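Side-chain contacts in MYB21 (Trichomonas vaginalis, PDB 3OSG), which binds MRE-1 promoter DNA through its Myb R2R3 domain and probably regulates transcription by RNA polymerase II: residues E20-A25 against A38-R43; A67-L72 against P92-I97; R82-I87 against N101-I106. One frame throughout, in Å; residues are numbered along the deposited sequence.

Contact 1 (E20-A25 against A38-R43); sequences EMLKRA and ATFPNR
Met21, on helix 16-29, reaches over to Phe40 in the turn that joins helices 33-38 and 45-56, the helix-turn-helix pair of a Myb-like domain. The contact thus ties that turn to the preceding helix of the three-helix fold, and it does so by apolar and sulfur-aromatic packing, with no hydrogen bond between the two segments.

Thr39 comes first, with its CB directed at the helix. It borders the end of the Met21 side chain, but its hydroxyl is hydrogen-bonded to the carbonyl oxygen of Ile36, three residues back in the chain. The methyl of Met21 is modelled too close to the Thr39 carbonyl, so its exact placement is doubtful.

Phe40 carries most of the contact. Its ring points back toward helix 16-29 and receives Met21 over one face. With CG anti to the backbone N (chi1 -166°) and the chain extended beyond it, Met21 runs across that face from the opposite direction: CG lies 3.5 Å from Phe40 CZ, and SD sits 4.4 Å from the centroid of the Phe40 ring, 24° off its normal. This is a Met-aromatic contact. The ring's far end meets Leu22 differently. The Leu22 N lies in the ring plane, 3.5 Å from Phe40 CZ, while Leu22 CB approaches the same CZ atom at 3.9 Å. One residue therefore covers a face of the ring and its neighbour in sequence meets the edge.

Arg43 turns to other partners: its guanidinium forms a salt bridge with Glu18 and a cation-pi contact with Phe14. Its backbone closes the type I turn that begins at Phe40, through a bond of 3.2 Å from Arg43 N to Phe40 O.

Contact 2 (A67-L72 against P92-I97); sequences AEEDAL and PGRTDI
Arg94 grips the carboxylate of Glu69 through a single nitrogen. From its NH1 the stronger bond of the salt bridge runs 3.1 Å to Glu69 OE2 at 152°, meeting that oxygen on its syn side; a second, weak bond joins Arg94 NH1 to Glu69 OE1. The carboxylate lies at the edge of the guanidinium, the two planes turned only 22° apart, although the side chains themselves cross at about a right angle. The bend at chi2 carries Arg94 CD to 3.1 Å from Glu69 OE2, and the bend at chi3 turns the guanidinium so that NH1 meets the carboxylate.

A water adds a further link, donating to Glu69 OE2 at 2.8 Å and to Pro92 O at 3.3 Å. Arg94 NH2 is held by the carbonyl oxygen of Thr63, and Trp65 makes a cation-pi contact with the guanidinium. Thr95 is the N-cap of helix 96-109, its OG1 accepting a weak bond from Ile97 N.

Residues 92-95 belong to the turn between helices 84-88 and 96-109, the helix-turn-helix of a Myb-like domain. The salt bridge ties this turn to the first turn of helix 67-80, the domain's first helix, while Ile97 packs on Asn54 and Tyr55 of helix 45-56.

Contact 3 (R82-I87 against N101-I106); sequences RQWAII and NRWVTI. With nucleotides of chain C; nucleotides of chain B.
Trp84 and Trp103 meet obliquely between helices 84-88 and 96-109, while the indole of Trp84 also turns an edge to the DNA backbone. Followed outward, its CB lies 3.7 Å from OP2 of DC5 of chain C. Chi1 (-50°) sets CG beside the backbone N and sends the ring toward helix 96-109; the turn about chi2 lays its pyrrole edge along the nucleotides. There Trp84 CD1 rests 3.8 Å from the sugar carbon C3' of DC5 of chain C, and Trp84 NE1 gives a nearly straight bond, 2.8 Å and 168°, to OP2 of DG6 of chain C, which lies near the ring plane. On the benzo side, CZ2 lies over the centre of the Arg82 guanidinium. At the tip, Trp84 CH2 touches Trp103 CD1 at 3.8 Å, with the ring planes inclined at 34°, and CZ3 comes near the CB of Trp103.

Arg82 shares this phosphate. Its NE bonds to OP1 of DG6 of chain C at 2.9 Å, and its NH2 to OP2, so the guanidinium spans both oxygens with its edge while Trp84 lies against its face. OP2 of DG6 consequently accepts from two side chains. At the preceding phosphate, the backbone N of Ala85 binds OP2 of DC5 of chain C at 2.9 Å.

The other segment reads a base. Asn101 OD1 accepts from N6 of DA5 of chain B at 3.1 Å, and Asn101 ND2 donates to N7 of the same adenine at 2.9 Å, a two-bond match to its major-groove edge. Val104 packs on a thymine base of the bound DNA. Phosphate binding by the start of helix 84-88 and the loop before it, beside base reading by the longer helix, is the working arrangement of a Myb helix-turn-helix, with helix 96-109 as the recognition helix.

How the contacts relate
Contact 1 stands apart, its centre about 29 Å from those of the other two and on the opposite side of the chain's centre, in a different Myb-like domain. Contacts 2 and 3 are about 8 Å apart between centres, share helix 96-109, and are joined by the salt bridge between Asp70 and Arg102. All three are partly buried, yet their chemistry differs. Contact 1 is hydrophobic and fastens an interhelical turn; contact 2 is ionic and joins the turn before helix 96-109 to helix 67-80, with Asp96 and Ile97 also touching DNA; contact 3 joins its segments by modest aromatic packing and directs Arg82, Trp84 and Asn101 to the DNA.

Contact 1 (E20-A25 against A38-R43)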
loop_
_atom_site.group_PDB
_atom_site.type_symbol
_atom_site.label_atom_id
_atom_site.label_comp_id
_atom_site.label_asym_id
_atom_site.label_seq_id
_atom_site.Cartn_x
_atom_site.Cartn_y
_atom_site.Cartn_z
ATOM N N GLU A 20 6.464 10.267 -9.039
ATOM C CA GLU A 20 7.392 10.211 -10.166
ATOM C C GLU A 20 8.838 10.272 -9.677
ATOM O O GLU A 20 9.647 9.405 -10.003
ATOM C CB GLU A 20 7.112 11.338 -11.158
ATOM C CG GLU A 20 6.035 10.987 -12.172
ATOM C CD GLU A 20 6.261 9.625 -12.823
ATOM O OE1 GLU A 20 7.351 9.400 -13.405
ATOM O OE2 GLU A 20 5.341 8.777 -12.754
ATOM N N MET A 21 9.137 11.305 -8.898
ATOM C CA MET A 21 10.383 11.412 -8.160
ATOM C C MET A 21 10.800 10.086 -7.508
ATOM O O MET A 21 11.914 9.601 -7.729
ATOM C CB MET A 21 10.234 12.505 -7.104
ATOM C CG MET A 21 11.525 12.962 -6.483
ATOM S SD MET A 21 11.397 14.639 -5.824
ATOM C CE MET A 21 12.814 14.640 -4.733
ATOM N N LEU A 22 9.902 9.485 -6.727
ATOM C CA LEU A 22 10.241 8.268 -5.984
ATOM C C LEU A 22 10.613 7.132 -6.922
ATOM O O LEU A 22 11.582 6.406 -6.682
ATOM C CB LEU A 22 9.075 7.837 -5.085
ATOM C CG LEU A 22 9.396 7.139 -3.752
ATOM C CD1 LEU A 22 8.146 6.560 -3.098
ATOM C CD2 LEU A 22 10.431 6.064 -3.896
ATOM N N LYS A 23 9.829 6.963 -7.981
ATOM C CA LYS A 23 10.099 5.923 -8.971
ATOM C C LYS A 23 11.506 6.083 -9.568
ATOM O O LYS A 23 12.196 5.099 -9.815
ATOM C CB LYS A 23 9.066 5.961 -10.096
ATOM C CG LYS A 23 7.632 5.709 -9.675
ATOM C CD LYS A 23 6.698 5.958 -10.858
ATOM C CE LYS A 23 5.233 6.006 -10.422
ATOM N NZ LYS A 23 4.331 6.594 -11.464
ATOM N N ARG A 24 11.910 7.328 -9.802
ATOM C CA ARG A 24 13.240 7.630 -10.328
ATOM C C ARG A 24 14.317 7.272 -9.318
ATOM O O ARG A 24 15.310 6.619 -9.651
ATOM C CB ARG A 24 13.359 9.116 -10.672
ATOM C CG ARG A 24 12.592 9.542 -11.901
ATOM C CD ARG A 24 12.783 11.027 -12.186
ATOM N NE ARG A 24 11.638 11.580 -12.909
ATOM C CZ ARG A 24 10.715 12.377 -12.371
ATOM N NH1 ARG A 24 10.799 12.742 -11.094
ATOM N NH2 ARG A 24 9.712 12.821 -13.119
ATOM N N ALA A 25 14.104 7.707 -8.083
ATOM C CA ALA A 25 15.040 7.452 -7.000
ATOM C C ALA A 25 15.270 5.963 -6.795
ATOM O O ALA A 25 16.382 5.533 -6.494
ATOM C CB ALA A 25 14.554 8.103 -5.722
ATOM N N ALA A 38 16.629 11.116 1.562
ATOM C CA ALA A 38 17.434 12.328 1.663
ATOM C C ALA A 38 17.094 13.316 0.548
ATOM O O ALA A 38 17.244 14.520 0.709
ATOM C CB ALA A 38 18.934 11.993 1.653
ATOM N N THR A 39 16.621 12.811 -0.582
ATOM C CA THR A 39 16.336 13.672 -1.721
ATOM C C THR A 39 14.932 14.269 -1.652
ATOM O O THR A 39 14.563 15.079 -2.495
ATOM C CB THR A 39 16.540 12.912 -3.039
ATOM O OG1 THR A 39 15.373 12.156 -3.344
ATOM C CG2 THR A 39 17.722 11.942 -2.908
ATOM N N PHE A 40 14.169 13.877 -0.629
ATOM C CA PHE A 40 12.817 14.386 -0.384
ATOM C C PHE A 40 12.805 15.228 0.880
ATOM O O PHE A 40 12.896 14.693 1.973
ATOM C CB PHE A 40 11.832 13.232 -0.167
ATOM C CG PHE A 40 11.492 12.467 -1.406
ATOM C CD1 PHE A 40 10.282 12.662 -2.039
ATOM C CD2 PHE A 40 12.372 11.543 -1.927
ATOM C CE1 PHE A 40 9.963 11.953 -3.172
ATOM C CE2 PHE A 40 12.063 10.832 -3.059
ATOM C CZ PHE A 40 10.855 11.034 -3.682
ATOM N N PRO A 41 12.673 16.550 0.749
ATOM C CA PRO A 41 12.796 17.420 1.928
ATOM C C PRO A 41 11.756 17.128 3.027
ATOM O O PRO A 41 12.038 17.309 4.220
ATOM C CB PRO A 41 12.600 18.826 1.349
ATOM C CG PRO A 41 11.868 18.609 0.060
ATOM C CD PRO A 41 12.366 17.306 -0.477
ATOM N N ASN A 42 10.577 16.665 2.633
ATOM C CA ASN A 42 9.520 16.415 3.608
ATOM C C ASN A 42 9.191 14.936 3.839
ATOM O O ASN A 42 8.132 14.624 4.374
ATOM C CB ASN A 42 8.243 17.153 3.190
ATOM C CG ASN A 42 8.459 18.650 3.012
ATOM O OD1 ASN A 42 8.912 19.339 3.935
ATOM N ND2 ASN A 42 8.119 19.165 1.825
ATOM N N ARG A 43 10.079 14.030 3.438
ATOM C CA ARG A 43 9.794 12.602 3.559
ATOM C C ARG A 43 10.923 11.849 4.262
ATOM O O ARG A 43 12.102 12.136 4.052
ATOM C CB ARG A 43 9.583 11.981 2.174
ATOM C CG ARG A 43 8.430 12.596 1.372
ATOM C CD ARG A 43 7.076 12.308 2.003
ATOM N NE ARG A 43 5.990 12.911 1.235
ATOM C CZ ARG A 43 4.713 12.780 1.548
ATOM N NH1 ARG A 43 4.385 12.052 2.608
ATOM N NH2 ARG A 43 3.776 13.367 0.806
#

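Contact 2 (A67-L72 against P92-I97)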
loop_
_atom_site.group_PDB
_atom_site.type_symbol
_atom_site.label_atom_id
_atom_site.label_comp_id
_atom_site.label_asym_id
_atom_site.label_seq_id
_atom_site.Cartn_x
_atom_site.Cartn_y
_atom_site.Cartn_z
ATOM N N ALA A 67 -15.138 -9.604 -7.541
ATOM C CA ALA A 67 -15.957 -10.386 -6.624
ATOM C C ALA A 67 -15.295 -11.728 -6.278
ATOM O O ALA A 67 -15.503 -12.279 -5.193
ATOM C CB ALA A 67 -17.383 -10.577 -7.193
ATOM N N GLU A 68 -14.479 -12.239 -7.195
ATOM C CA GLU A 68 -13.736 -13.465 -6.945
ATOM C C GLU A 68 -12.691 -13.229 -5.859
ATOM O O GLU A 68 -12.518 -14.054 -4.958
ATOM C CB GLU A 68 -13.071 -13.982 -8.231
ATOM C CG GLU A 68 -14.039 -14.179 -9.410
ATOM C CD GLU A 68 -14.501 -12.863 -10.053
ATOM O OE1 GLU A 68 -13.710 -11.896 -10.078
ATOM O OE2 GLU A 68 -15.649 -12.795 -10.546
ATOM N N GLU A 69 -12.005 -12.089 -5.937
ATOM C CA GLU A 69 -11.036 -11.720 -4.913
ATOM C C GLU A 69 -11.697 -11.560 -3.555
ATOM O O GLU A 69 -11.172 -12.019 -2.548
ATOM C CB GLU A 69 -10.320 -10.424 -5.281
ATOM C CG GLU A 69 -9.172 -10.593 -6.257
ATOM C CD GLU A 69 -8.496 -9.265 -6.563
ATOM O OE1 GLU A 69 -9.196 -8.354 -7.043
ATOM O OE2 GLU A 69 -7.272 -9.129 -6.326
ATOM N N ASP A 70 -12.846 -10.898 -3.517
ATOM C CA ASP A 70 -13.553 -10.732 -2.253
ATOM C C ASP A 70 -13.852 -12.078 -1.625
ATOM O O ASP A 70 -13.629 -12.285 -0.422
ATOM C CB ASP A 70 -14.860 -9.972 -2.461
ATOM C CG ASP A 70 -14.659 -8.481 -2.460
ATOM O OD1 ASP A 70 -15.618 -7.743 -2.800
ATOM O OD2 ASP A 70 -13.527 -8.058 -2.117
ATOM N N ALA A 71 -14.365 -12.982 -2.456
ATOM C CA ALA A 71 -14.779 -14.307 -2.004
ATOM C C ALA A 71 -13.570 -15.048 -1.457
ATOM O O ALA A 71 -13.628 -15.655 -0.388
ATOM C CB ALA A 71 -15.422 -15.084 -3.151
ATOM N N LEU A 72 -12.460 -14.977 -2.177
ATOM C CA LEU A 72 -11.217 -15.538 -1.659
ATOM C C LEU A 72 -10.873 -14.960 -0.273
ATOM O O LEU A 72 -10.502 -15.699 0.641
ATOM C CB LEU A 72 -10.077 -15.314 -2.651
ATOM C CG LEU A 72 -8.735 -15.946 -2.273
ATOM C CD1 LEU A 72 -8.845 -17.476 -2.082
ATOM C CD2 LEU A 72 -7.693 -15.608 -3.326
ATOM N N PRO A 92 -2.017 -11.946 -5.824
ATOM C CA PRO A 92 -1.017 -11.301 -6.672
ATOM C C PRO A 92 -1.370 -9.845 -6.942
ATOM O O PRO A 92 -2.429 -9.556 -7.496
ATOM C CB PRO A 92 -1.085 -12.113 -7.973
ATOM C CG PRO A 92 -2.347 -12.896 -7.890
ATOM C CD PRO A 92 -2.567 -13.156 -6.445
ATOM N N GLY A 93 -0.485 -8.935 -6.555
ATOM C CA GLY A 93 -0.692 -7.535 -6.849
ATOM C C GLY A 93 -1.298 -6.764 -5.691
ATOM O O GLY A 93 -1.513 -5.562 -5.806
ATOM N N ARG A 94 -1.567 -7.455 -4.583
ATOM C CA ARG A 94 -2.122 -6.824 -3.388
ATOM C C ARG A 94 -1.201 -7.108 -2.221
ATOM O O ARG A 94 -0.611 -8.177 -2.151
ATOM C CB ARG A 94 -3.502 -7.403 -3.064
ATOM C CG ARG A 94 -4.209 -8.026 -4.254
ATOM C CD ARG A 94 -5.524 -7.340 -4.575
ATOM N NE ARG A 94 -5.344 -5.996 -5.117
ATOM C CZ ARG A 94 -6.160 -5.424 -6.004
ATOM N NH1 ARG A 94 -7.222 -6.071 -6.473
ATOM N NH2 ARG A 94 -5.918 -4.195 -6.423
ATOM N N THR A 95 -1.095 -6.173 -1.284
ATOM C CA THR A 95 -0.236 -6.378 -0.119
ATOM C C THR A 95 -1.102 -6.427 1.113
ATOM O O THR A 95 -2.300 -6.199 1.031
ATOM C CB THR A 95 0.754 -5.222 0.054
ATOM O OG1 THR A 95 0.050 -4.060 0.513
ATOM C CG2 THR A 95 1.427 -4.907 -1.270
ATOM N N ASP A 96 -0.496 -6.697 2.257
ATOM C CA ASP A 96 -1.241 -6.770 3.500
ATOM C C ASP A 96 -2.013 -5.481 3.790
ATOM O O ASP A 96 -3.072 -5.524 4.393
ATOM C CB ASP A 96 -0.319 -7.127 4.667
ATOM C CG ASP A 96 0.773 -6.098 4.888
ATOM O OD1 ASP A 96 1.215 -5.931 6.041
ATOM O OD2 ASP A 96 1.197 -5.456 3.910
ATOM N N ILE A 97 -1.474 -4.345 3.361
ATOM C CA ILE A 97 -2.139 -3.059 3.549
ATOM C C ILE A 97 -3.491 -3.100 2.841
ATOM O O ILE A 97 -4.514 -2.767 3.429
ATOM C CB ILE A 97 -1.322 -1.888 2.937
ATOM C CG1 ILE A 97 -0.092 -1.562 3.792
ATOM C CG2 ILE A 97 -2.214 -0.667 2.700
ATOM C CD1 ILE A 97 -0.368 -1.376 5.258
HETATM O O HOH W 1 -5.222 -10.949 -6.555
#

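Contact 3 (R82-I87 against N101-I106)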
loop_
_atom_site.group_PDB
_atom_site.type_symbol
_atom_site.label_atom_id
_atom_site.label_comp_id
_atom_site.label_asym_id
_atom_site.label_seq_id
_atom_site.Cartn_x
_atom_site.Cartn_y
_atom_site.Cartn_z
ATOM N N ARG A 82 -6.685 -12.986 11.302
ATOM C CA ARG A 82 -6.195 -11.661 10.919
ATOM C C ARG A 82 -4.706 -11.598 10.593
ATOM O O ARG A 82 -4.029 -10.657 11.002
ATOM C CB ARG A 82 -6.521 -10.653 12.018
ATOM C CG ARG A 82 -8.009 -10.568 12.334
ATOM C CD ARG A 82 -8.253 -9.712 13.554
ATOM N NE ARG A 82 -7.921 -8.309 13.306
ATOM C CZ ARG A 82 -8.775 -7.413 12.817
ATOM N NH1 ARG A 82 -10.017 -7.773 12.515
ATOM N NH2 ARG A 82 -8.392 -6.155 12.626
ATOM N N GLN A 83 -4.204 -12.589 9.863
ATOM C CA GLN A 83 -2.789 -12.627 9.490
ATOM C C GLN A 83 -2.647 -12.106 8.078
ATOM O O GLN A 83 -2.541 -12.866 7.119
ATOM C CB GLN A 83 -2.243 -14.048 9.589
ATOM C CG GLN A 83 -2.341 -14.640 10.975
ATOM C CD GLN A 83 -1.745 -16.030 11.029
ATOM O OE1 GLN A 83 -0.614 -16.212 11.474
ATOM N NE2 GLN A 83 -2.501 -17.022 10.556
ATOM N N TRP A 84 -2.659 -10.785 7.956
ATOM C CA TRP A 84 -2.870 -10.163 6.665
ATOM C C TRP A 84 -1.752 -10.432 5.689
ATOM O O TRP A 84 -2.009 -10.615 4.503
ATOM C CB TRP A 84 -3.107 -8.665 6.824
ATOM C CG TRP A 84 -4.161 -8.311 7.843
ATOM C CD1 TRP A 84 -3.994 -7.556 8.971
ATOM C CD2 TRP A 84 -5.538 -8.703 7.825
ATOM N NE1 TRP A 84 -5.185 -7.440 9.644
ATOM C CE2 TRP A 84 -6.146 -8.140 8.965
ATOM C CE3 TRP A 84 -6.318 -9.469 6.948
ATOM C CZ2 TRP A 84 -7.495 -8.322 9.254
ATOM C CZ3 TRP A 84 -7.659 -9.654 7.239
ATOM C CH2 TRP A 84 -8.232 -9.082 8.384
ATOM N N ALA A 85 -0.511 -10.438 6.183
ATOM C CA ALA A 85 0.669 -10.671 5.352
ATOM C C ALA A 85 0.681 -12.083 4.753
ATOM O O ALA A 85 1.051 -12.277 3.598
ATOM C CB ALA A 85 1.942 -10.438 6.166
ATOM N N ILE A 86 0.272 -13.066 5.544
ATOM C CA ILE A 86 0.101 -14.418 5.029
ATOM C C ILE A 86 -0.972 -14.441 3.960
ATOM O O ILE A 86 -0.755 -14.946 2.861
ATOM C CB ILE A 86 -0.293 -15.384 6.146
ATOM C CG1 ILE A 86 0.934 -15.683 7.016
ATOM C CG2 ILE A 86 -0.868 -16.667 5.567
ATOM C CD1 ILE A 86 0.717 -16.783 8.050
ATOM N N ILE A 87 -2.128 -13.874 4.287
ATOM C CA ILE A 87 -3.257 -13.882 3.381
ATOM C C ILE A 87 -2.930 -13.208 2.061
ATOM O O ILE A 87 -3.388 -13.655 1.010
ATOM C CB ILE A 87 -4.483 -13.219 4.026
ATOM C CG1 ILE A 87 -4.988 -14.092 5.169
ATOM C CG2 ILE A 87 -5.578 -13.041 3.009
ATOM C CD1 ILE A 87 -6.049 -13.457 5.990
ATOM N N ASN A 101 -7.390 -3.223 4.599
ATOM C CA ASN A 101 -8.392 -2.214 4.231
ATOM C C ASN A 101 -9.659 -2.858 3.646
ATOM O O ASN A 101 -10.788 -2.458 3.955
ATOM C CB ASN A 101 -7.823 -1.196 3.222
ATOM C CG ASN A 101 -6.949 -0.133 3.888
ATOM O OD1 ASN A 101 -7.123 0.199 5.063
ATOM N ND2 ASN A 101 -6.018 0.411 3.130
ATOM N N ARG A 102 -9.462 -3.852 2.792
ATOM C CA ARG A 102 -10.576 -4.497 2.114
ATOM C C ARG A 102 -11.448 -5.290 3.069
ATOM O O ARG A 102 -12.643 -5.442 2.823
ATOM C CB ARG A 102 -10.083 -5.404 0.995
ATOM C CG ARG A 102 -11.185 -5.885 0.093
ATOM C CD ARG A 102 -11.806 -4.742 -0.675
ATOM N NE ARG A 102 -12.918 -5.232 -1.478
ATOM C CZ ARG A 102 -13.750 -4.462 -2.170
ATOM N NH1 ARG A 102 -13.616 -3.145 -2.161
ATOM N NH2 ARG A 102 -14.730 -5.018 -2.865
ATOM N N TRP A 103 -10.863 -5.793 4.154
ATOM C CA TRP A 103 -11.654 -6.527 5.128
ATOM C C TRP A 103 -12.681 -5.618 5.796
ATOM O O TRP A 103 -13.795 -6.036 6.085
ATOM C CB TRP A 103 -10.793 -7.202 6.189
ATOM C CG TRP A 103 -11.647 -7.779 7.280
ATOM C CD1 TRP A 103 -11.645 -7.430 8.603
ATOM C CD2 TRP A 103 -12.651 -8.795 7.130
ATOM N NE1 TRP A 103 -12.587 -8.171 9.284
ATOM C CE2 TRP A 103 -13.216 -9.015 8.403
ATOM C CE3 TRP A 103 -13.138 -9.526 6.041
ATOM C CZ2 TRP A 103 -14.239 -9.948 8.617
ATOM C CZ3 TRP A 103 -14.152 -10.462 6.258
ATOM C CH2 TRP A 103 -14.685 -10.659 7.535
ATOM N N VAL A 104 -12.297 -4.373 6.040
ATOM C CA VAL A 104 -13.220 -3.385 6.604
ATOM C C VAL A 104 -14.420 -3.239 5.686
ATOM O O VAL A 104 -15.570 -3.273 6.123
ATOM C CB VAL A 104 -12.520 -2.016 6.817
ATOM C CG1 VAL A 104 -13.474 -0.989 7.346
ATOM C CG2 VAL A 104 -11.308 -2.165 7.776
ATOM N N THR A 105 -14.146 -3.097 4.398
ATOM C CA THR A 105 -15.192 -2.849 3.427
ATOM C C THR A 105 -16.066 -4.097 3.258
ATOM O O THR A 105 -17.300 -4.014 3.222
ATOM C CB THR A 105 -14.583 -2.427 2.094
ATOM O OG1 THR A 105 -13.622 -1.378 2.315
ATOM C CG2 THR A 105 -15.658 -1.960 1.142
ATOM N N ILE A 106 -15.425 -5.258 3.176
ATOM C CA ILE A 106 -16.162 -6.511 3.085
ATOM C C ILE A 106 -17.002 -6.771 4.324
ATOM O O ILE A 106 -18.156 -7.160 4.215
ATOM C CB ILE A 106 -15.237 -7.713 2.860
ATOM C CG1 ILE A 106 -14.721 -7.697 1.425
ATOM C CG2 ILE A 106 -15.989 -9.024 3.153
ATOM C CD1 ILE A 106 -14.424 -9.061 0.876
ATOM P P DC C 5 0.268 -9.200 10.000
ATOM O OP1 DC C 5 -0.111 -10.537 10.501
ATOM O OP2 DC C 5 0.106 -8.866 8.575
ATOM O "O5'" DC C 5 -0.416 -8.050 10.864
ATOM C "C5'" DC C 5 -0.320 -8.106 12.259
ATOM C "C4'" DC C 5 -0.944 -6.856 12.811
ATOM O "O4'" DC C 5 -0.092 -5.733 12.477
ATOM C "C3'" DC C 5 -2.339 -6.529 12.259
ATOM O "O3'" DC C 5 -3.190 -6.324 13.380
ATOM C "C2'" DC C 5 -2.119 -5.242 11.467
ATOM C "C1'" DC C 5 -0.943 -4.633 12.232
ATOM N N1 DC C 5 -0.185 -3.619 11.458
ATOM C C2 DC C 5 0.214 -2.443 12.075
ATOM O O2 DC C 5 -0.093 -2.292 13.254
ATOM N N3 DC C 5 0.917 -1.523 11.358
ATOM C C4 DC C 5 1.199 -1.759 10.074
ATOM N N4 DC C 5 1.882 -0.847 9.386
ATOM C C5 DC C 5 0.809 -2.963 9.428
ATOM C C6 DC C 5 0.119 -3.851 10.149
ATOM P P DG C 6 -4.779 -6.062 13.340
ATOM O OP1 DG C 6 -5.417 -7.111 14.161
ATOM O OP2 DG C 6 -5.257 -5.838 11.972
ATOM O "O5'" DG C 6 -4.819 -4.733 14.180
ATOM C "C5'" DG C 6 -4.313 -4.756 15.507
ATOM C "C4'" DG C 6 -4.182 -3.358 16.084
ATOM O "O4'" DG C 6 -3.308 -2.506 15.287
ATOM C "C3'" DG C 6 -5.502 -2.617 16.214
ATOM O "O3'" DG C 6 -5.425 -1.942 17.479
ATOM C "C2'" DG C 6 -5.488 -1.687 14.997
ATOM C "C1'" DG C 6 -4.002 -1.353 14.837
ATOM N N9 DG C 6 -3.545 -1.170 13.459
ATOM C C8 DG C 6 -3.728 -2.061 12.445
ATOM N N7 DG C 6 -3.196 -1.691 11.316
ATOM C C5 DG C 6 -2.612 -0.466 11.594
ATOM C C6 DG C 6 -1.893 0.409 10.729
ATOM O O6 DG C 6 -1.624 0.219 9.525
ATOM N N1 DG C 6 -1.467 1.559 11.404
ATOM C C2 DG C 6 -1.724 1.789 12.748
ATOM N N2 DG C 6 -1.257 2.921 13.283
ATOM N N3 DG C 6 -2.397 0.972 13.550
ATOM C C4 DG C 6 -2.809 -0.138 12.916
ATOM P P DA B 5 -5.714 3.335 -0.969
ATOM O OP1 DA B 5 -6.074 3.494 -2.379
ATOM O OP2 DA B 5 -5.252 2.031 -0.445
ATOM O "O5'" DA B 5 -4.600 4.433 -0.637
ATOM C "C5'" DA B 5 -4.890 5.782 -0.943
ATOM C "C4'" DA B 5 -4.086 6.695 -0.050
ATOM O "O4'" DA B 5 -4.603 6.604 1.303
ATOM C "C3'" DA B 5 -2.600 6.348 0.062
ATOM O "O3'" DA B 5 -1.883 7.556 0.252
ATOM C "C2'" DA B 5 -2.533 5.483 1.313
ATOM C "C1'" DA B 5 -3.620 6.101 2.182
ATOM N N9 DA B 5 -4.309 5.131 3.033
ATOM C C8 DA B 5 -4.665 3.857 2.695
ATOM N N7 DA B 5 -5.280 3.197 3.651
ATOM C C5 DA B 5 -5.361 4.107 4.679
ATOM C C6 DA B 5 -5.925 4.023 5.965
ATOM N N6 DA B 5 -6.529 2.918 6.418
ATOM N N1 DA B 5 -5.852 5.105 6.756
ATOM C C2 DA B 5 -5.261 6.209 6.282
ATOM N N3 DA B 5 -4.690 6.400 5.083
ATOM C C4 DA B 5 -4.770 5.308 4.318
#